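Local coordinates for protein alpha,alpha-trehalose-phosphate synthase (UDP-forming) (Burkholderia xenovorans, PDB 5V0T) that belongs to glycosyltransferase family 20, enzymes of the two-domain GT-B fold, and holds uridine-5'-diphosphate and 6-O-phosphono-alpha-D-glucopyranose in its pockets, at residues A[278-283]-A[318-323]; A[306-311]-A[348-353]. One frame throughout, in Å; residues are numbered along the deposited sequence.

Contact 1. Residues A[278-283]-A[318-323]. With UDP (uridine-5'-diphosphate), chain I; FMT (formic acid), chain P.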
# COMPACT_ATOMS: atom_id res chain seq x y z
N LEU A 278 -4.18 10.51 -2.63
CA LEU A 278 -3.40 11.65 -3.10
C LEU A 278 -2.21 11.86 -2.15
O LEU A 278 -2.14 12.79 -1.34
CB LEU A 278 -4.26 12.90 -3.26
CG LEU A 278 -3.82 13.86 -4.38
CD1 LEU A 278 -4.80 15.01 -4.59
CD2 LEU A 278 -2.41 14.45 -4.10
N ASP A 279 -1.25 10.95 -2.29
CA ASP A 279 -0.04 10.89 -1.50
C ASP A 279 1.14 11.31 -2.38
O ASP A 279 1.17 11.00 -3.57
CB ASP A 279 0.13 9.45 -0.98
CG ASP A 279 1.13 9.35 0.15
OD1 ASP A 279 2.31 9.76 -0.02
OD2 ASP A 279 0.73 8.86 1.23
N TYR A 280 2.12 12.02 -1.80
CA TYR A 280 3.30 12.36 -2.60
C TYR A 280 4.09 11.12 -3.03
O TYR A 280 4.88 11.20 -3.99
CB TYR A 280 4.20 13.34 -1.83
CG TYR A 280 4.49 12.97 -0.39
CD1 TYR A 280 5.38 11.95 -0.07
CD2 TYR A 280 3.86 13.63 0.65
CE1 TYR A 280 5.65 11.62 1.26
CE2 TYR A 280 4.11 13.31 1.97
CZ TYR A 280 5.01 12.31 2.27
OH TYR A 280 5.25 12.01 3.59
N SER A 281 3.90 9.98 -2.38
CA SER A 281 4.57 8.76 -2.83
C SER A 281 4.08 8.26 -4.18
O SER A 281 4.76 7.44 -4.81
CB SER A 281 4.37 7.64 -1.80
OG SER A 281 2.99 7.26 -1.80
N LYS A 282 2.92 8.72 -4.66
CA LYS A 282 2.27 8.10 -5.82
C LYS A 282 2.70 8.69 -7.16
O LYS A 282 2.22 8.24 -8.21
CB LYS A 282 0.75 8.20 -5.65
CG LYS A 282 0.26 7.48 -4.37
CD LYS A 282 0.32 5.96 -4.52
CE LYS A 282 -0.18 5.24 -3.23
NZ LYS A 282 -0.03 3.74 -3.30
N GLY A 283 3.62 9.65 -7.15
CA GLY A 283 4.14 10.23 -8.38
C GLY A 283 3.09 10.83 -9.29
O GLY A 283 3.21 10.74 -10.52
N MET A 318 -2.43 17.24 7.35
CA MET A 318 -0.99 17.38 7.30
C MET A 318 -0.61 18.32 6.17
O MET A 318 -1.09 18.16 5.04
CB MET A 318 -0.31 16.03 7.13
CG MET A 318 -0.40 15.19 8.39
SD MET A 318 0.45 13.65 8.13
CE MET A 318 2.16 14.18 8.37
N HIS A 319 0.24 19.30 6.48
CA HIS A 319 0.65 20.30 5.49
C HIS A 319 1.24 19.65 4.25
O HIS A 319 0.98 20.10 3.13
CB HIS A 319 1.67 21.26 6.10
CG HIS A 319 1.08 22.24 7.06
ND1 HIS A 319 -0.28 22.42 7.21
CD2 HIS A 319 1.66 23.11 7.93
CE1 HIS A 319 -0.51 23.35 8.12
NE2 HIS A 319 0.65 23.78 8.57
N ALA A 320 2.07 18.61 4.42
CA ALA A 320 2.68 17.98 3.25
C ALA A 320 1.64 17.38 2.31
O ALA A 320 1.84 17.37 1.10
CB ALA A 320 3.68 16.90 3.67
N TYR A 321 0.55 16.86 2.86
CA TYR A 321 -0.49 16.32 1.99
C TYR A 321 -1.32 17.44 1.37
O TYR A 321 -1.73 17.32 0.21
CB TYR A 321 -1.35 15.32 2.78
CG TYR A 321 -0.61 14.01 2.93
CD1 TYR A 321 0.34 13.84 3.94
CD2 TYR A 321 -0.80 12.97 2.02
CE1 TYR A 321 1.04 12.66 4.07
CE2 TYR A 321 -0.10 11.78 2.14
CZ TYR A 321 0.82 11.64 3.17
OH TYR A 321 1.53 10.46 3.30
N GLN A 322 -1.54 18.53 2.10
CA GLN A 322 -2.14 19.71 1.48
C GLN A 322 -1.28 20.22 0.33
O GLN A 322 -1.80 20.60 -0.72
CB GLN A 322 -2.35 20.80 2.54
CG GLN A 322 -3.31 20.40 3.67
CD GLN A 322 -3.03 21.13 5.01
OE1 GLN A 322 -2.30 22.12 5.05
NE2 GLN A 322 -3.61 20.60 6.10
N ASP A 323 0.04 20.22 0.51
CA ASP A 323 0.94 20.75 -0.52
C ASP A 323 0.86 19.92 -1.80
O ASP A 323 0.72 20.48 -2.89
CB ASP A 323 2.39 20.78 -0.01
CG ASP A 323 2.62 21.84 1.05
OD1 ASP A 323 1.88 22.84 1.10
OD2 ASP A 323 3.57 21.67 1.84
N1 UDP I . -9.29 1.92 -2.79
C2 UDP I . -10.64 1.96 -2.49
N3 UDP I . -11.27 3.14 -2.79
C4 UDP I . -10.70 4.26 -3.36
C5 UDP I . -9.29 4.14 -3.65
C6 UDP I . -8.65 2.99 -3.37
O2 UDP I . -11.24 1.03 -1.98
O4 UDP I . -11.40 5.25 -3.58
C1' UDP I . -8.57 0.68 -2.50
C2' UDP I . -7.97 0.01 -3.73
O2' UDP I . -8.95 -0.80 -4.36
C3' UDP I . -6.84 -0.80 -3.10
C4' UDP I . -6.37 0.10 -1.96
O4' UDP I . -7.48 0.98 -1.66
O3' UDP I . -7.28 -2.05 -2.57
C5' UDP I . -5.14 0.92 -2.24
O5' UDP I . -4.00 0.07 -2.00
PA UDP I . -2.62 0.32 -2.72
O1A UDP I . -2.81 0.55 -4.21
O2A UDP I . -1.73 -0.80 -2.35
O3A UDP I . -2.07 1.69 -2.13
PB UDP I . -2.07 2.37 -0.70
O1B UDP I . -1.99 1.19 0.27
O2B UDP I . -0.73 3.14 -0.70
O3B UDP I . -3.26 3.24 -0.51
C FMT P . 1.49 19.33 9.31
O1 FMT P . 0.47 20.02 9.28
O2 FMT P . 1.51 18.12 9.53
O HOH W 1 -3.36 15.14 -0.58

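Contact 2. Residues A[306-311]-A[348-353]. With OXD (oxalic acid), chain O; UDP (uridine-5'-diphosphate), chain I; EDO (1,2-ethanediol), chain K.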
# COMPACT_ATOMS: atom_id res chain seq x y z
N SER A 306 -9.12 10.06 -22.72
CA SER A 306 -9.22 10.84 -21.50
C SER A 306 -8.59 10.06 -20.36
O SER A 306 -8.52 8.83 -20.39
CB SER A 306 -10.68 11.19 -21.15
OG SER A 306 -11.12 12.30 -21.90
N PHE A 307 -8.12 10.81 -19.36
CA PHE A 307 -7.36 10.27 -18.23
C PHE A 307 -8.21 10.51 -16.99
O PHE A 307 -8.42 11.66 -16.57
CB PHE A 307 -5.98 10.95 -18.17
CG PHE A 307 -5.17 10.62 -16.94
CD1 PHE A 307 -5.39 9.47 -16.19
CD2 PHE A 307 -4.15 11.50 -16.53
CE1 PHE A 307 -4.64 9.20 -15.04
CE2 PHE A 307 -3.39 11.23 -15.38
CZ PHE A 307 -3.62 10.08 -14.65
N LEU A 308 -8.76 9.43 -16.44
CA LEU A 308 -9.49 9.46 -15.18
C LEU A 308 -8.51 9.22 -14.03
O LEU A 308 -7.94 8.13 -13.92
CB LEU A 308 -10.60 8.41 -15.20
CG LEU A 308 -11.35 8.21 -13.88
CD1 LEU A 308 -12.10 9.48 -13.47
CD2 LEU A 308 -12.30 7.01 -13.98
N GLN A 309 -8.31 10.22 -13.17
CA GLN A 309 -7.52 10.07 -11.95
C GLN A 309 -8.47 10.19 -10.77
O GLN A 309 -8.95 11.29 -10.45
CB GLN A 309 -6.41 11.11 -11.85
CG GLN A 309 -5.69 11.07 -10.47
CD GLN A 309 -4.77 9.87 -10.34
OE1 GLN A 309 -3.83 9.73 -11.10
NE2 GLN A 309 -5.05 8.97 -9.37
N ILE A 310 -8.75 9.07 -10.13
CA ILE A 310 -9.46 9.08 -8.85
C ILE A 310 -8.39 9.19 -7.76
O ILE A 310 -7.48 8.36 -7.68
CB ILE A 310 -10.32 7.83 -8.69
CG1 ILE A 310 -11.43 7.85 -9.74
CG2 ILE A 310 -10.93 7.77 -7.28
CD1 ILE A 310 -12.39 6.62 -9.70
N ALA A 311 -8.46 10.26 -6.97
CA ALA A 311 -7.40 10.59 -6.02
C ALA A 311 -8.01 10.97 -4.68
O ALA A 311 -8.14 12.16 -4.35
CB ALA A 311 -6.51 11.72 -6.55
N LEU A 348 -9.82 13.94 -16.04
CA LEU A 348 -10.98 13.90 -15.15
C LEU A 348 -10.44 13.60 -13.76
O LEU A 348 -10.15 12.45 -13.43
CB LEU A 348 -12.00 12.85 -15.61
CG LEU A 348 -12.37 12.95 -17.09
CD1 LEU A 348 -13.16 11.72 -17.54
CD2 LEU A 348 -13.16 14.23 -17.34
N TYR A 349 -10.28 14.65 -12.97
CA TYR A 349 -9.65 14.55 -11.66
C TYR A 349 -10.75 14.59 -10.62
O TYR A 349 -11.59 15.49 -10.63
CB TYR A 349 -8.64 15.70 -11.46
CG TYR A 349 -8.24 15.97 -10.02
CD1 TYR A 349 -7.47 15.06 -9.30
CD2 TYR A 349 -8.63 17.15 -9.39
CE1 TYR A 349 -7.10 15.32 -7.97
CE2 TYR A 349 -8.29 17.41 -8.06
CZ TYR A 349 -7.51 16.49 -7.37
OH TYR A 349 -7.16 16.75 -6.07
N ILE A 350 -10.80 13.57 -9.76
CA ILE A 350 -11.88 13.44 -8.78
C ILE A 350 -11.25 13.16 -7.43
O ILE A 350 -10.60 12.13 -7.25
CB ILE A 350 -12.89 12.34 -9.16
CG1 ILE A 350 -13.37 12.50 -10.60
CG2 ILE A 350 -14.13 12.41 -8.25
CD1 ILE A 350 -14.38 11.45 -10.99
N HIS A 351 -11.44 14.08 -6.48
CA HIS A 351 -10.78 14.02 -5.18
C HIS A 351 -11.74 13.42 -4.15
O HIS A 351 -12.13 14.06 -3.17
CB HIS A 351 -10.30 15.43 -4.79
CG HIS A 351 -9.44 15.48 -3.56
ND1 HIS A 351 -8.34 14.67 -3.38
CD2 HIS A 351 -9.52 16.25 -2.45
CE1 HIS A 351 -7.77 14.95 -2.22
NE2 HIS A 351 -8.48 15.90 -1.63
N LYS A 352 -12.13 12.16 -4.40
CA LYS A 352 -13.13 11.45 -3.60
C LYS A 352 -12.84 9.95 -3.60
O LYS A 352 -12.23 9.42 -4.52
CB LYS A 352 -14.56 11.69 -4.13
CG LYS A 352 -15.07 13.12 -3.95
CD LYS A 352 -16.52 13.28 -4.41
CE LYS A 352 -16.61 14.09 -5.70
NZ LYS A 352 -18.03 14.37 -6.09
N GLN A 353 -13.31 9.27 -2.55
CA GLN A 353 -13.17 7.82 -2.46
C GLN A 353 -14.35 7.14 -3.14
O GLN A 353 -15.46 7.67 -3.18
CB GLN A 353 -13.09 7.36 -1.00
C1 OXD O . -18.73 10.58 -5.68
C2 OXD O . -18.97 9.19 -5.29
O3 OXD O . -19.63 11.43 -5.53
O4 OXD O . -20.12 8.72 -5.41
O5 OXD O . -17.62 10.88 -6.16
O6 OXD O . -18.02 8.50 -4.87
N1 UDP I . -9.29 1.92 -2.79
C2 UDP I . -10.64 1.96 -2.49
N3 UDP I . -11.27 3.14 -2.79
C4 UDP I . -10.70 4.26 -3.36
C5 UDP I . -9.29 4.14 -3.65
C6 UDP I . -8.65 2.99 -3.37
O2 UDP I . -11.24 1.03 -1.98
O4 UDP I . -11.40 5.25 -3.58
C1' UDP I . -8.57 0.68 -2.50
C2' UDP I . -7.97 0.01 -3.73
O2' UDP I . -8.95 -0.80 -4.36
C3' UDP I . -6.84 -0.80 -3.10
C4' UDP I . -6.37 0.10 -1.96
O4' UDP I . -7.48 0.98 -1.66
O3' UDP I . -7.28 -2.05 -2.57
C5' UDP I . -5.14 0.92 -2.24
O5' UDP I . -4.00 0.07 -2.00
PA UDP I . -2.62 0.32 -2.72
O1A UDP I . -2.81 0.55 -4.21
O2A UDP I . -1.73 -0.80 -2.35
O3A UDP I . -2.07 1.69 -2.13
PB UDP I . -2.07 2.37 -0.70
O1B UDP I . -1.99 1.19 0.27
O2B UDP I . -0.73 3.14 -0.70
O3B UDP I . -3.26 3.24 -0.51
C1 EDO K . -14.56 12.69 -21.46
O1 EDO K . -13.95 12.20 -22.67
C2 EDO K . -14.07 14.11 -21.20
O2 EDO K . -14.75 15.02 -22.08

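Contact 1. Residues A[278-283]-A[318-323]
D279 and Y321 mark the closest backbone approach, their CA atoms 6.5 Å apart, where the loop segment 278-283 passes the first turn of the helix that follows its N-cap residue M318. The two backbones are bridged by a water that donates to L278 O and to Y321 O, 2.8 Å from each. The direct polar link is a hydrogen bond from Y321 OH to D279 OD2, 2.7 Å long. CG of D279 lies anti to the backbone N (chi1 -164°), which carries the carboxylate out to the tyrosine; the hydroxyl reaches OD2 from above the carboxylate plane, while OD2 itself lies at the rim of the phenol ring, whose plane is almost perpendicular to the carboxylate. The other oxygen, OD1, takes the backbone N-H of S281 on its anti side at 2.9 Å, an Asx turn that ties the carboxylate to its own loop. R277 forms a salt bridge with OD2 and W95 donates to OD1, so both oxygens of this buried acid are shared among several donors. Beside this polar cluster, Y280 brings CE2 over one face of the Y321 ring, 3.8 Å from CE1, with the two ring planes inclined at 40°. The same CE2 atom meets A320 CB at 4.0 Å, so one ring atom touches both helix residues. Further along the loop, K282 NZ donates to O2B (2.8 Å) and O3A of uridine-5'-diphosphate and also forms a salt bridge with D376; the contact thus lies beside the nucleotide pocket. The loop runs from strand 270-275 into helix 284-297 and touches both the start of helix 319-339 and helix 79-98, whose W95 meets Y280, S281 and Y321.

Contact 2. Residues A[306-311]-A[348-353]
L348 N donates to F307 O at 2.7 Å, one of four backbone hydrogen bonds between segments 306-311 and 348-353, whose parallel strands have axes 4.8 Å apart. Q309 answers through both its backbone groups, N to L348 O and O to I350 N; A311 N then bonds to I350 O with a nearly straight N-H...O angle of 172°. CA-H...O contacts from L308 to L348 O and from Y349 to Q309 O fill in between. A fifth bond comes from a side chain: H351 ND1 reaches A311 O at 2.7 Å, approaching nearly along the C=O axis, although the oxygen is tilted from the imidazole plane. Having CG anti to the backbone N (chi1 -172°) turns the ring back to this carbonyl just beyond the strand end. Strand 305-310, helix 319-339 and strand 347-350 follow one another as a beta-alpha-beta crossover unit of the parallel, Rossmann-like sheet, with 347-350 as its outermost strand within the chain. Apolar contacts lie on both faces. On that of L308, L348 and I350, L308 CD1 touches L348 CB at 4.0 Å and the tip methyl CD1 of I350 at 3.9 Å. On the opposite face Y349 CE1 rests against A311 CB at 3.9 Å, while its hydroxyl is hydrogen-bonded to E329 of the crossover helix. Among polar side chains, Q309 NE2 donates to I310 O from above the carbonyl plane and also to D276. Past the C-terminal ends of the strands lie two ligands: K352 NZ makes a weak 3.4 Å hydrogen bond to O3 of oxalic acid, and Q353 CA lies 3.3 Å from O4 of uridine-5'-diphosphate.

Overall arrangement
From the N terminus, the chain leaves strand 270-275 through 278-283, folds helix 284-297 and enters strand 305-310, which carries the first half of contact 2. Next comes 318-323, where contact 1 closes its loop at the start of helix 319-339; that helix returns the chain to 348-353, and contact 2 closes there. The segments therefore alternate, and the two closures cross. They meet directly, L278 CD1 of contact 1 lying 3.3 Å from Y349 OH and 3.8 Å from H351 ND1 of contact 2. Together they join the loop after strand 270-275, the crossover helix and the sheet's edge beside uridine-5'-diphosphate, which both touch.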